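PDB 3CJY: putative thioesterase from Novosphingobium aromaticivorans, which probably hydrolyses acyl-CoA thioesters, as its double-hotdog relatives do, and binds a calcium ion. Local coordinates for residues 71-76 / 98-103; 131-136 / 192-197; 164-169 / 185-190. All blocks are in the same frame, centred on the assembly; numbering follows the deposited sequence.

Interaction 1 of 3, residues 71-76 / 98-103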
ATOM      1  N   SER A  71     -12.659 -19.284 -15.540  1.00 18.70           N
ATOM      2  CA  SER A  71     -12.646 -19.931 -14.220  1.00 19.43           C
ATOM      3  C   SER A  71     -13.785 -19.433 -13.356  1.00 18.76           C
ATOM      4  O   SER A  71     -14.297 -18.327 -13.515  1.00 16.97           O
ATOM      5  CB  SER A  71     -11.404 -19.574 -13.384  1.00 19.56           C
ATOM      6  OG  SER A  71     -10.190 -19.489 -14.103  1.00 23.48           O
ATOM      7  N   VAL A  72     -14.139 -20.272 -12.400  1.00 18.00           N
ATOM      8  CA  VAL A  72     -15.044 -19.875 -11.340  1.00 18.32           C
ATOM      9  C   VAL A  72     -14.114 -19.484 -10.185  1.00 17.75           C
ATOM     10  O   VAL A  72     -13.290 -20.288  -9.700  1.00 18.31           O
ATOM     11  CB  VAL A  72     -16.028 -20.980 -10.887  1.00 19.12           C
ATOM     12  CG1 VAL A  72     -16.780 -20.511  -9.641  1.00 18.46           C
ATOM     13  CG2 VAL A  72     -17.011 -21.355 -12.012  1.00 18.54           C
ATOM     14  N   LEU A  73     -14.279 -18.249  -9.762  1.00 17.23           N
ATOM     15  CA  LEU A  73     -13.509 -17.676  -8.665  1.00 16.53           C
ATOM     16  C   LEU A  73     -14.392 -17.762  -7.445  1.00 16.73           C
ATOM     17  O   LEU A  73     -15.491 -17.238  -7.432  1.00 16.21           O
ATOM     18  CB  LEU A  73     -13.129 -16.210  -8.938  1.00 16.33           C
ATOM     19  CG  LEU A  73     -12.429 -15.414  -7.815  1.00 14.77           C
ATOM     20  CD1 LEU A  73     -11.112 -16.129  -7.485  1.00 14.54           C
ATOM     21  CD2 LEU A  73     -12.248 -13.903  -8.163  1.00 17.09           C
ATOM     22  N   ASP A  74     -13.912 -18.472  -6.441  1.00 17.38           N
ATOM     23  CA  ASP A  74     -14.598 -18.554  -5.151  1.00 17.22           C
ATOM     24  C   ASP A  74     -13.967 -17.529  -4.224  1.00 16.54           C
ATOM     25  O   ASP A  74     -12.750 -17.449  -4.141  1.00 16.44           O
ATOM     26  CB  ASP A  74     -14.435 -19.945  -4.557  1.00 18.55           C
ATOM     27  CG  ASP A  74     -15.180 -21.003  -5.355  1.00 18.63           C
ATOM     28  OD1 ASP A  74     -16.392 -20.813  -5.551  1.00 22.62           O
ATOM     29  OD2 ASP A  74     -14.578 -22.018  -5.759  1.00 19.61           O
ATOM     30  N   LEU A  75     -14.787 -16.731  -3.556  1.00 15.60           N
ATOM     31  CA  LEU A  75     -14.283 -15.792  -2.570  1.00 17.08           C
ATOM     32  C   LEU A  75     -14.851 -16.125  -1.214  1.00 16.99           C
ATOM     33  O   LEU A  75     -16.049 -16.340  -1.071  1.00 16.78           O
ATOM     34  CB  LEU A  75     -14.606 -14.354  -2.935  1.00 16.96           C
ATOM     35  CG  LEU A  75     -14.159 -13.818  -4.288  1.00 19.66           C
ATOM     36  CD1 LEU A  75     -15.324 -13.850  -5.275  1.00 20.61           C
ATOM     37  CD2 LEU A  75     -13.700 -12.393  -4.130  1.00 20.98           C
ATOM     38  N   THR A  76     -13.952 -16.240  -0.237  1.00 16.53           N
ATOM     39  CA  THR A  76     -14.317 -16.547   1.135  1.00 16.88           C
ATOM     40  C   THR A  76     -13.875 -15.406   2.046  1.00 16.09           C
ATOM     41  O   THR A  76     -12.727 -14.986   2.031  1.00 15.76           O
ATOM     42  CB  THR A  76     -13.723 -17.872   1.592  1.00 17.32           C
ATOM     43  OG1 THR A  76     -14.091 -18.895   0.662  1.00 21.73           O
ATOM     44  CG2 THR A  76     -14.259 -18.267   2.971  1.00 18.44           C
ATOM     45  N   ARG A  98      -7.520 -23.986  -5.357  1.00 23.46           N
ATOM     46  CA  ARG A  98      -6.175 -23.397  -5.458  1.00 22.33           C
ATOM     47  C   ARG A  98      -6.206 -21.926  -5.080  1.00 20.93           C
ATOM     48  O   ARG A  98      -7.023 -21.189  -5.588  1.00 18.92           O
ATOM     49  CB  ARG A  98      -5.626 -23.512  -6.898  1.00 23.58           C
ATOM     50  CG  ARG A  98      -4.216 -22.875  -7.090  1.00 27.70           C
ATOM     51  CD  ARG A  98      -3.653 -22.930  -8.546  1.00 31.53           C
ATOM     52  NE  ARG A  98      -4.173 -21.912  -9.476  1.00 35.68           N
ATOM     53  CZ  ARG A  98      -5.270 -22.071 -10.210  1.00 36.96           C
ATOM     54  NH1 ARG A  98      -5.974 -23.192 -10.098  1.00 38.70           N
ATOM     55  NH2 ARG A  98      -5.678 -21.119 -11.032  1.00 35.80           N
ATOM     56  N   LEU A  99      -5.306 -21.508  -4.200  1.00 19.98           N
ATOM     57  CA  LEU A  99      -5.236 -20.087  -3.810  1.00 19.32           C
ATOM     58  C   LEU A  99      -4.687 -19.218  -4.933  1.00 18.77           C
ATOM     59  O   LEU A  99      -3.586 -19.446  -5.447  1.00 19.97           O
ATOM     60  CB  LEU A  99      -4.351 -19.904  -2.581  1.00 19.40           C
ATOM     61  CG  LEU A  99      -4.373 -18.557  -1.887  1.00 20.13           C
ATOM     62  CD1 LEU A  99      -5.768 -18.255  -1.305  1.00 17.58           C
ATOM     63  CD2 LEU A  99      -3.320 -18.524  -0.807  1.00 21.04           C
ATOM     64  N   VAL A 100      -5.465 -18.213  -5.300  1.00 17.28           N
ATOM     65  CA  VAL A 100      -5.062 -17.264  -6.345  1.00 16.22           C
ATOM     66  C   VAL A 100      -4.755 -15.876  -5.764  1.00 15.48           C
ATOM     67  O   VAL A 100      -3.950 -15.122  -6.298  1.00 16.95           O
ATOM     68  CB  VAL A 100      -6.056 -17.215  -7.525  1.00 16.20           C
ATOM     69  CG1 VAL A 100      -6.090 -18.570  -8.227  1.00 17.15           C
ATOM     70  CG2 VAL A 100      -7.441 -16.784  -7.100  1.00 15.81           C
ATOM     71  N   PHE A 101      -5.359 -15.566  -4.626  1.00 15.27           N
ATOM     72  CA  PHE A 101      -5.072 -14.316  -3.908  1.00 14.87           C
ATOM     73  C   PHE A 101      -5.598 -14.352  -2.483  1.00 14.25           C
ATOM     74  O   PHE A 101      -6.448 -15.138  -2.162  1.00 14.36           O
ATOM     75  CB  PHE A 101      -5.569 -13.030  -4.662  1.00 14.61           C
ATOM     76  CG  PHE A 101      -7.072 -12.878  -4.749  1.00 14.62           C
ATOM     77  CD1 PHE A 101      -7.821 -12.522  -3.652  1.00 17.45           C
ATOM     78  CD2 PHE A 101      -7.716 -13.040  -5.949  1.00 18.90           C
ATOM     79  CE1 PHE A 101      -9.192 -12.386  -3.752  1.00 18.67           C
ATOM     80  CE2 PHE A 101      -9.087 -12.937  -6.039  1.00 20.70           C
ATOM     81  CZ  PHE A 101      -9.808 -12.593  -4.942  1.00 19.57           C
ATOM     82  N   HIS A 102      -4.997 -13.524  -1.631  1.00 14.55           N
ATOM     83  CA  HIS A 102      -5.481 -13.308  -0.274  1.00 15.26           C
ATOM     84  C   HIS A 102      -5.373 -11.818   0.010  1.00 15.86           C
ATOM     85  O   HIS A 102      -4.517 -11.104  -0.528  1.00 15.48           O
ATOM     86  CB  HIS A 102      -4.775 -14.163   0.771  1.00 15.77           C
ATOM     87  CG  HIS A 102      -3.342 -13.779   0.985  1.00 16.58           C
ATOM     88  ND1 HIS A 102      -2.952 -12.896   1.979  1.00 20.38           N
ATOM     89  CD2 HIS A 102      -2.210 -14.167   0.352  1.00 19.09           C
ATOM     90  CE1 HIS A 102      -1.637 -12.742   1.920  1.00 24.05           C
ATOM     91  NE2 HIS A 102      -1.164 -13.504   0.950  1.00 21.76           N
ATOM     92  N   SER A 103      -6.231 -11.338   0.896  1.00 16.00           N
ATOM     93  CA  SER A 103      -6.309  -9.908   1.176  1.00 17.49           C
ATOM     94  C   SER A 103      -6.730  -9.582   2.586  1.00 16.50           C
ATOM     95  O   SER A 103      -7.337 -10.379   3.278  1.00 17.02           O
ATOM     96  CB  SER A 103      -7.297  -9.256   0.223  1.00 17.85           C
ATOM     97  OG  SER A 103      -8.556  -9.800   0.462  1.00 20.93           O
TER

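Interaction 2 of 3, residues 131-136 / 192-197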
ATOM      1  N   PRO A 131      -6.793  14.005 -26.123  1.00 15.10           N
ATOM      2  CA  PRO A 131      -6.979  13.036 -27.165  1.00 15.12           C
ATOM      3  C   PRO A 131      -7.106  11.611 -26.676  1.00 16.36           C
ATOM      4  O   PRO A 131      -6.652  11.291 -25.569  1.00 15.67           O
ATOM      5  CB  PRO A 131      -5.682  13.171 -27.966  1.00 15.25           C
ATOM      6  CG  PRO A 131      -4.670  13.420 -26.913  1.00 15.64           C
ATOM      7  CD  PRO A 131      -5.372  14.323 -25.936  1.00 15.53           C
ATOM      8  N   PRO A 132      -7.761  10.755 -27.464  1.00 16.36           N
ATOM      9  CA  PRO A 132      -7.792   9.352 -27.118  1.00 17.53           C
ATOM     10  C   PRO A 132      -6.397   8.743 -27.031  1.00 17.72           C
ATOM     11  O   PRO A 132      -5.454   9.116 -27.744  1.00 17.30           O
ATOM     12  CB  PRO A 132      -8.528   8.699 -28.305  1.00 17.65           C
ATOM     13  CG  PRO A 132      -9.248   9.808 -28.951  1.00 19.50           C
ATOM     14  CD  PRO A 132      -8.385  11.007 -28.777  1.00 17.90           C
ATOM     15  N   CYS A 133      -6.305   7.770 -26.150  1.00 17.66           N
ATOM     16  CA  CYS A 133      -5.091   7.017 -25.995  1.00 19.24           C
ATOM     17  C   CYS A 133      -5.104   5.942 -27.073  1.00 20.39           C
ATOM     18  O   CYS A 133      -6.006   5.116 -27.096  1.00 20.48           O
ATOM     19  CB  CYS A 133      -5.065   6.377 -24.615  1.00 18.94           C
ATOM     20  SG  CYS A 133      -3.693   5.229 -24.518  1.00 23.67           S
ATOM     21  N   THR A 134      -4.138   6.003 -27.987  1.00 20.59           N
ATOM     22  CA  THR A 134      -4.066   5.046 -29.117  1.00 21.72           C
ATOM     23  C   THR A 134      -2.932   4.023 -28.925  1.00 22.32           C
ATOM     24  O   THR A 134      -2.647   3.208 -29.807  1.00 24.16           O
ATOM     25  CB  THR A 134      -3.911   5.803 -30.432  1.00 20.73           C
ATOM     26  OG1 THR A 134      -2.751   6.632 -30.375  1.00 21.34           O
ATOM     27  CG2 THR A 134      -5.150   6.709 -30.672  1.00 21.91           C
ATOM     28  N   THR A 135      -2.346   4.037 -27.740  1.00 22.56           N
ATOM     29  CA  THR A 135      -1.189   3.202 -27.430  1.00 22.34           C
ATOM     30  C   THR A 135      -1.379   2.207 -26.297  1.00 22.37           C
ATOM     31  O   THR A 135      -0.434   1.842 -25.605  1.00 22.26           O
ATOM     32  CB  THR A 135       0.023   4.124 -27.136  1.00 22.87           C
ATOM     33  OG1 THR A 135      -0.261   5.018 -26.053  1.00 24.51           O
ATOM     34  CG2 THR A 135       0.364   4.972 -28.334  1.00 22.72           C
ATOM     35  N   LEU A 136      -2.599   1.759 -26.073  1.00 22.35           N
ATOM     36  CA  LEU A 136      -2.825   0.772 -25.027  1.00 23.11           C
ATOM     37  C   LEU A 136      -2.154  -0.539 -25.461  1.00 22.94           C
ATOM     38  O   LEU A 136      -2.022  -0.834 -26.630  1.00 23.11           O
ATOM     39  CB  LEU A 136      -4.311   0.527 -24.765  1.00 23.21           C
ATOM     40  CG  LEU A 136      -5.074   1.689 -24.115  1.00 25.10           C
ATOM     41  CD1 LEU A 136      -6.569   1.370 -24.123  1.00 26.26           C
ATOM     42  CD2 LEU A 136      -4.582   1.957 -22.725  1.00 26.11           C
ATOM     43  N   LEU A 192       3.922   1.478 -16.068  1.00 14.60           N
ATOM     44  CA  LEU A 192       5.259   0.831 -16.046  1.00 14.01           C
ATOM     45  C   LEU A 192       5.780   0.691 -17.472  1.00 15.24           C
ATOM     46  O   LEU A 192       6.940   0.983 -17.765  1.00 15.05           O
ATOM     47  CB  LEU A 192       5.199  -0.500 -15.327  1.00 14.10           C
ATOM     48  CG  LEU A 192       6.504  -1.274 -15.318  1.00 14.52           C
ATOM     49  CD1 LEU A 192       7.653  -0.439 -14.694  1.00 15.77           C
ATOM     50  CD2 LEU A 192       6.307  -2.660 -14.657  1.00 18.98           C
ATOM     51  N   GLY A 193       4.903   0.258 -18.377  1.00 15.39           N
ATOM     52  CA  GLY A 193       5.277   0.063 -19.782  1.00 15.84           C
ATOM     53  C   GLY A 193       5.736   1.368 -20.379  1.00 16.44           C
ATOM     54  O   GLY A 193       6.670   1.423 -21.147  1.00 17.98           O
ATOM     55  N   ARG A 194       5.103   2.453 -19.972  1.00 16.23           N
ATOM     56  CA  ARG A 194       5.525   3.759 -20.472  1.00 16.84           C
ATOM     57  C   ARG A 194       6.878   4.230 -19.905  1.00 17.34           C
ATOM     58  O   ARG A 194       7.671   4.852 -20.590  1.00 17.18           O
ATOM     59  CB  ARG A 194       4.500   4.842 -20.191  1.00 17.66           C
ATOM     60  CG  ARG A 194       3.200   4.560 -20.921  1.00 20.90           C
ATOM     61  CD  ARG A 194       2.424   5.816 -21.155  1.00 25.45           C
ATOM     62  NE  ARG A 194       1.241   5.524 -21.968  1.00 29.32           N
ATOM     63  CZ  ARG A 194       0.318   6.422 -22.286  1.00 28.04           C
ATOM     64  NH1 ARG A 194       0.451   7.677 -21.878  1.00 24.94           N
ATOM     65  NH2 ARG A 194      -0.717   6.059 -23.026  1.00 27.89           N
ATOM     66  N   ALA A 195       7.092   3.952 -18.627  1.00 17.00           N
ATOM     67  CA  ALA A 195       8.274   4.413 -17.918  1.00 17.63           C
ATOM     68  C   ALA A 195       9.474   3.640 -18.421  1.00 18.84           C
ATOM     69  O   ALA A 195      10.555   4.199 -18.552  1.00 18.57           O
ATOM     70  CB  ALA A 195       8.119   4.223 -16.420  1.00 17.90           C
ATOM     71  N   THR A 196       9.275   2.367 -18.735  1.00 19.65           N
ATOM     72  CA  THR A 196      10.412   1.546 -19.185  1.00 23.45           C
ATOM     73  C   THR A 196      10.600   1.572 -20.694  1.00 26.96           C
ATOM     74  O   THR A 196      11.731   1.473 -21.195  1.00 28.48           O
ATOM     75  CB  THR A 196      10.288   0.088 -18.757  1.00 22.48           C
ATOM     76  OG1 THR A 196       9.111  -0.461 -19.322  1.00 21.87           O
ATOM     77  CG2 THR A 196      10.230  -0.029 -17.293  1.00 22.43           C
ATOM     78  N   GLY A 197       9.499   1.704 -21.414  1.00 30.64           N
ATOM     79  CA  GLY A 197       9.532   1.693 -22.893  1.00 33.81           C
ATOM     80  C   GLY A 197       9.093   0.328 -23.387  1.00 36.54           C
ATOM     81  O   GLY A 197       9.132   0.036 -24.584  1.00 38.35           O
TER
HETATM   82  O   HOH W   1       0.743   2.658 -23.318  1.00 43.68           O

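Interaction 3 of 3, residues 164-169 / 185-190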
ATOM      1  N   THR A 164       2.468   8.954 -15.659  1.00 12.72           N
ATOM      2  CA  THR A 164       1.421   8.699 -16.672  1.00 13.34           C
ATOM      3  C   THR A 164       0.106   9.199 -16.085  1.00 13.39           C
ATOM      4  O   THR A 164      -0.280   8.818 -14.965  1.00 13.07           O
ATOM      5  CB  THR A 164       1.345   7.235 -17.080  1.00 14.16           C
ATOM      6  OG1 THR A 164       2.558   6.860 -17.761  1.00 14.00           O
ATOM      7  CG2 THR A 164       0.121   6.967 -17.975  1.00 14.79           C
ATOM      8  N   ARG A 165      -0.533  10.107 -16.818  1.00 12.64           N
ATOM      9  CA  ARG A 165      -1.834  10.676 -16.423  1.00 12.23           C
ATOM     10  C   ARG A 165      -2.865  10.442 -17.512  1.00 11.79           C
ATOM     11  O   ARG A 165      -2.705  10.866 -18.646  1.00 12.47           O
ATOM     12  CB  ARG A 165      -1.709  12.146 -16.096  1.00 12.89           C
ATOM     13  CG  ARG A 165      -0.804  12.425 -14.946  1.00 14.46           C
ATOM     14  CD  ARG A 165      -0.436  13.870 -14.759  1.00 16.34           C
ATOM     15  NE  ARG A 165       0.105  14.053 -13.426  1.00 16.15           N
ATOM     16  CZ  ARG A 165       1.016  14.943 -13.098  1.00 17.30           C
ATOM     17  NH1 ARG A 165       1.537  15.712 -14.035  1.00 19.44           N
ATOM     18  NH2 ARG A 165       1.416  15.033 -11.842  1.00 19.31           N
ATOM     19  N   LEU A 166      -3.864   9.638 -17.166  1.00 12.36           N
ATOM     20  CA  LEU A 166      -4.940   9.261 -18.078  1.00 12.61           C
ATOM     21  C   LEU A 166      -6.314   9.660 -17.526  1.00 12.92           C
ATOM     22  O   LEU A 166      -6.561   9.542 -16.322  1.00 13.96           O
ATOM     23  CB  LEU A 166      -4.923   7.722 -18.240  1.00 13.60           C
ATOM     24  CG  LEU A 166      -3.630   7.103 -18.721  1.00 13.92           C
ATOM     25  CD1 LEU A 166      -3.839   5.558 -18.709  1.00 12.73           C
ATOM     26  CD2 LEU A 166      -3.321   7.544 -20.093  1.00 14.42           C
ATOM     27  N   TRP A 167      -7.197  10.102 -18.412  1.00 11.63           N
ATOM     28  CA  TRP A 167      -8.602  10.233 -18.094  1.00 11.70           C
ATOM     29  C   TRP A 167      -9.241   8.882 -18.453  1.00 11.99           C
ATOM     30  O   TRP A 167      -9.099   8.365 -19.576  1.00 11.75           O
ATOM     31  CB  TRP A 167      -9.298  11.358 -18.870  1.00 12.61           C
ATOM     32  CG  TRP A 167      -9.020  12.731 -18.403  1.00 11.63           C
ATOM     33  CD1 TRP A 167      -8.287  13.674 -19.050  1.00 12.20           C
ATOM     34  CD2 TRP A 167      -9.473  13.333 -17.194  1.00 11.11           C
ATOM     35  NE1 TRP A 167      -8.281  14.836 -18.339  1.00 13.48           N
ATOM     36  CE2 TRP A 167      -8.965  14.653 -17.171  1.00  8.61           C
ATOM     37  CE3 TRP A 167     -10.233  12.904 -16.128  1.00 12.46           C
ATOM     38  CZ2 TRP A 167      -9.257  15.549 -16.125  1.00 12.90           C
ATOM     39  CZ3 TRP A 167     -10.506  13.787 -15.089  1.00 14.24           C
ATOM     40  CH2 TRP A 167     -10.029  15.082 -15.099  1.00 11.20           C
ATOM     41  N   LEU A 168      -9.975   8.328 -17.503  1.00 12.24           N
ATOM     42  CA  LEU A 168     -10.650   7.041 -17.670  1.00 12.54           C
ATOM     43  C   LEU A 168     -12.134   7.157 -17.405  1.00 12.71           C
ATOM     44  O   LEU A 168     -12.554   7.831 -16.499  1.00 11.34           O
ATOM     45  CB  LEU A 168     -10.099   5.987 -16.695  1.00 12.87           C
ATOM     46  CG  LEU A 168      -8.597   5.741 -16.754  1.00 13.68           C
ATOM     47  CD1 LEU A 168      -8.229   4.764 -15.596  1.00 14.97           C
ATOM     48  CD2 LEU A 168      -8.141   5.244 -18.118  1.00 14.28           C
ATOM     49  N   ARG A 169     -12.924   6.496 -18.231  1.00 14.22           N
ATOM     50  CA  ARG A 169     -14.361   6.516 -18.038  1.00 14.51           C
ATOM     51  C   ARG A 169     -14.948   5.182 -18.460  1.00 14.93           C
ATOM     52  O   ARG A 169     -14.690   4.710 -19.598  1.00 15.64           O
ATOM     53  CB  ARG A 169     -15.011   7.637 -18.842  1.00 15.16           C
ATOM     54  CG  ARG A 169     -16.520   7.690 -18.541  1.00 18.30           C
ATOM     55  CD  ARG A 169     -17.209   8.838 -19.211  1.00 21.75           C
ATOM     56  NE  ARG A 169     -17.137   8.846 -20.670  1.00 23.92           N
ATOM     57  CZ  ARG A 169     -17.620   9.862 -21.397  1.00 27.87           C
ATOM     58  NH1 ARG A 169     -18.202  10.885 -20.786  1.00 29.98           N
ATOM     59  NH2 ARG A 169     -17.529   9.877 -22.728  1.00 28.76           N
ATOM     60  N   ALA A 185      -7.256   1.853 -10.346  1.00 12.81           N
ATOM     61  CA  ALA A 185      -5.991   1.833  -9.618  1.00 13.46           C
ATOM     62  C   ALA A 185      -5.015   0.832 -10.259  1.00 15.34           C
ATOM     63  O   ALA A 185      -3.815   1.012 -10.227  1.00 17.23           O
ATOM     64  CB  ALA A 185      -6.194   1.455  -8.093  1.00 13.56           C
ATOM     65  N   ASP A 186      -5.561  -0.240 -10.842  1.00 14.76           N
ATOM     66  CA  ASP A 186      -4.723  -1.279 -11.469  1.00 14.03           C
ATOM     67  C   ASP A 186      -4.351  -0.999 -12.930  1.00 14.06           C
ATOM     68  O   ASP A 186      -4.027  -1.916 -13.697  1.00 13.66           O
ATOM     69  CB  ASP A 186      -5.341  -2.643 -11.296  1.00 13.09           C
ATOM     70  CG  ASP A 186      -4.339  -3.794 -11.545  1.00 16.00           C
ATOM     71  OD1 ASP A 186      -3.183  -3.695 -11.113  1.00 15.69           O
ATOM     72  OD2 ASP A 186      -4.724  -4.797 -12.188  1.00 16.46           O
ATOM     73  N   PHE A 187      -4.331   0.278 -13.287  1.00 13.31           N
ATOM     74  CA  PHE A 187      -3.776   0.714 -14.553  1.00 13.63           C
ATOM     75  C   PHE A 187      -2.248   1.008 -14.442  1.00 14.07           C
ATOM     76  O   PHE A 187      -1.585   1.356 -15.406  1.00 14.61           O
ATOM     77  CB  PHE A 187      -4.523   1.934 -15.086  1.00 14.40           C
ATOM     78  CG  PHE A 187      -5.737   1.600 -15.906  1.00 13.89           C
ATOM     79  CD1 PHE A 187      -6.796   0.891 -15.353  1.00 15.52           C
ATOM     80  CD2 PHE A 187      -5.827   2.042 -17.230  1.00 15.02           C
ATOM     81  CE1 PHE A 187      -7.902   0.570 -16.086  1.00 15.02           C
ATOM     82  CE2 PHE A 187      -6.959   1.748 -17.983  1.00 15.78           C
ATOM     83  CZ  PHE A 187      -8.001   1.019 -17.396  1.00 14.47           C
ATOM     84  N   LEU A 188      -1.679   0.759 -13.269  1.00 13.53           N
ATOM     85  CA  LEU A 188      -0.241   1.017 -13.077  1.00 12.59           C
ATOM     86  C   LEU A 188       0.639   0.190 -14.006  1.00 14.12           C
ATOM     87  O   LEU A 188       1.705   0.644 -14.350  1.00 13.95           O
ATOM     88  CB  LEU A 188       0.208   0.883 -11.613  1.00 13.02           C
ATOM     89  CG  LEU A 188      -0.002   2.133 -10.785  1.00 11.33           C
ATOM     90  CD1 LEU A 188       0.099   1.859  -9.302  1.00 14.86           C
ATOM     91  CD2 LEU A 188       0.991   3.232 -11.225  1.00 12.75           C
ATOM     92  N   PRO A 189       0.242  -1.061 -14.344  1.00 13.50           N
ATOM     93  CA  PRO A 189       1.126  -1.753 -15.322  1.00 14.43           C
ATOM     94  C   PRO A 189       1.322  -0.980 -16.647  1.00 14.39           C
ATOM     95  O   PRO A 189       2.382  -1.016 -17.259  1.00 14.85           O
ATOM     96  CB  PRO A 189       0.451  -3.122 -15.473  1.00 13.87           C
ATOM     97  CG  PRO A 189      -0.270  -3.318 -14.165  1.00 14.92           C
ATOM     98  CD  PRO A 189      -0.776  -1.978 -13.775  1.00 14.13           C
ATOM     99  N   ILE A 190       0.331  -0.201 -17.053  1.00 14.82           N
ATOM    100  CA  ILE A 190       0.427   0.617 -18.264  1.00 15.02           C
ATOM    101  C   ILE A 190       1.442   1.731 -18.015  1.00 14.92           C
ATOM    102  O   ILE A 190       2.289   2.009 -18.852  1.00 15.19           O
ATOM    103  CB  ILE A 190      -0.962   1.191 -18.670  1.00 16.44           C
ATOM    104  CG1 ILE A 190      -1.880   0.036 -19.128  1.00 18.71           C
ATOM    105  CG2 ILE A 190      -0.807   2.233 -19.748  1.00 18.21           C
ATOM    106  CD1 ILE A 190      -3.292   0.458 -19.346  1.00 21.86           C
TER

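Interaction 1 of 3, residues 71-76 / 98-103
Leu73 reaches across to Phe101 at about a right angle, its two methyl branches dividing the work: CD2 lies 3.9 Å from Phe101 CE2, at the edge of the ring and near its plane, while CD1 meets the CG2 methyl of Val100 at 3.7 Å. The leucine can straddle both residues because its CG is anti to the backbone N (chi1 174°), which swings the fork over the opposing strand although the CB itself does not aim there. Leu75 comes to the same ring from further along strand 72-79, with CD2 in the ring plane and 4.0 Å from Phe101 CZ. Two leucines from one strand thus abut the rim of one phenyl group, and neither lies over its face.

The strands are not neighbours in a sheet. Strand 87-95 runs antiparallel to each of them and lies between them, and the segment axes pass 9.1 Å apart at 65°, a sign of the strong twist and curl of the hotdog sheet around its long central helix. Val100 and Phe101 both face Gly93 in a classic beta bulge, which probably adds to the curl and is consistent with two consecutive residues reaching the same leucine. The first torsion of Phe101 (chi1 68°) brings its ring across to the leucines, though its CB does not point at them.

Helix 37-52 covers the cluster, with Leu43 against both leucines and Ser40 against Phe101. Outward from this core, Leu99 and His102 pack on Leu80 and Arg90 of the second subunit.

Interaction 2 of 3, residues 131-136 / 192-197
Arg194 NH2 is where several groups converge: Thr135 OG1 lies 3.2 Å from it, Cys133 SG 3.4 Å from it, and Glu153, on strand 149-153, forms a salt bridge to it through OE2. The carboxylate is its strongest partner, while the two loop residues lie close to the same nitrogen. The sulfur sits at the edge of the guanidinium, in its plane, whereas the threonine hydroxyl approaches obliquely, with its side chain crossing the arginine at about a right angle.

Toward the loop backbone the arginine works through NE, by way of a water. The water accepts the N-H at 3.2 Å, measured from Arg194 NE to the water oxygen, and donates to Thr135 O at 2.7 Å, joining the helix residue to the loop. It lies in the guanidinium plane and, with the Glu153 salt bridge, probably favours one rotation of the flat group. The reach comes from a chain extended from CG to NE, which carries the charge well away from helix 188-196.

In the C-terminal hotdog domain this helix packs on the sheet, with Leu192 and Ala195 against Ile226, while the irregular segment 131-136 runs beside strand 149-153, where Cys133 makes backbone bonds with Val151. The loop also folds back on itself through a weak bond from Thr135 N to Cys133 SG, 3.7 Å long. In the last turn of helix 188-196, Leu192 O accepts from both Thr196 N and Thr196 OG1, the latter at 3.0 Å. Gly197, with positive phi, is the first residue after it to leave helical backbone angles.

Interaction 3 of 3, residues 164-169 / 185-190
A CH-pi contact carries this meeting: Leu168 CD1 stands almost on the normal of the Phe187 ring, 3.9 Å from its centroid and only 5° off axis. The two side chains come from opposite directions, so the methyl presses squarely on the middle of one face.

Ordinary apolar packing surrounds that touch. The second methyl of Leu168, CD2, slides outward to Phe187 CE2 at 3.7 Å, and Leu166 CD1 approaches Phe187 CD2 obliquely at 4.3 Å. Both leucines project from the same side of strand 163-170, where Val151 on strand 149-153 also packs against them. This is the sheet-to-helix interface of the C-terminal hotdog domain, and Phe187 occupies the short break between helices 178-185 and 188-196. Were Phe187 replaced by an alanine, the face under Leu168 CD1 would be lost, and a gap would probably open beside both leucines.

A backbone hydrogen bond, Ile190 N to Phe187 O at 3.0 Å, ties Phe187 to the first turn of the helix that follows. One residue earlier, Asp186 turns its carboxylate to another side, where OD1 accepts from Gln253 and Asn207.

Interactions 1 and 3 are buried and apolar, whereas interaction 2 is a surface contact governed by an arginine, its polar neighbours and water. The first lies in the N-terminal hotdog domain and the third in the C-terminal one; their centres are 25 Å apart, on opposite sides of the chain's centre. Each buried contact has its own phenylalanine, met at the ring edge in interaction 1 and over one face in interaction 3. Interactions 2 and 3 share helix 188-196 and touch directly: Arg194 CD packs 3.6 Å from Thr164 OG1, and Leu136 CD2 lies 3.9 Å from Ile190 CD1. The residue just before the helix turns its ring into the core, while Arg194, farther along, reaches polar groups at the surface.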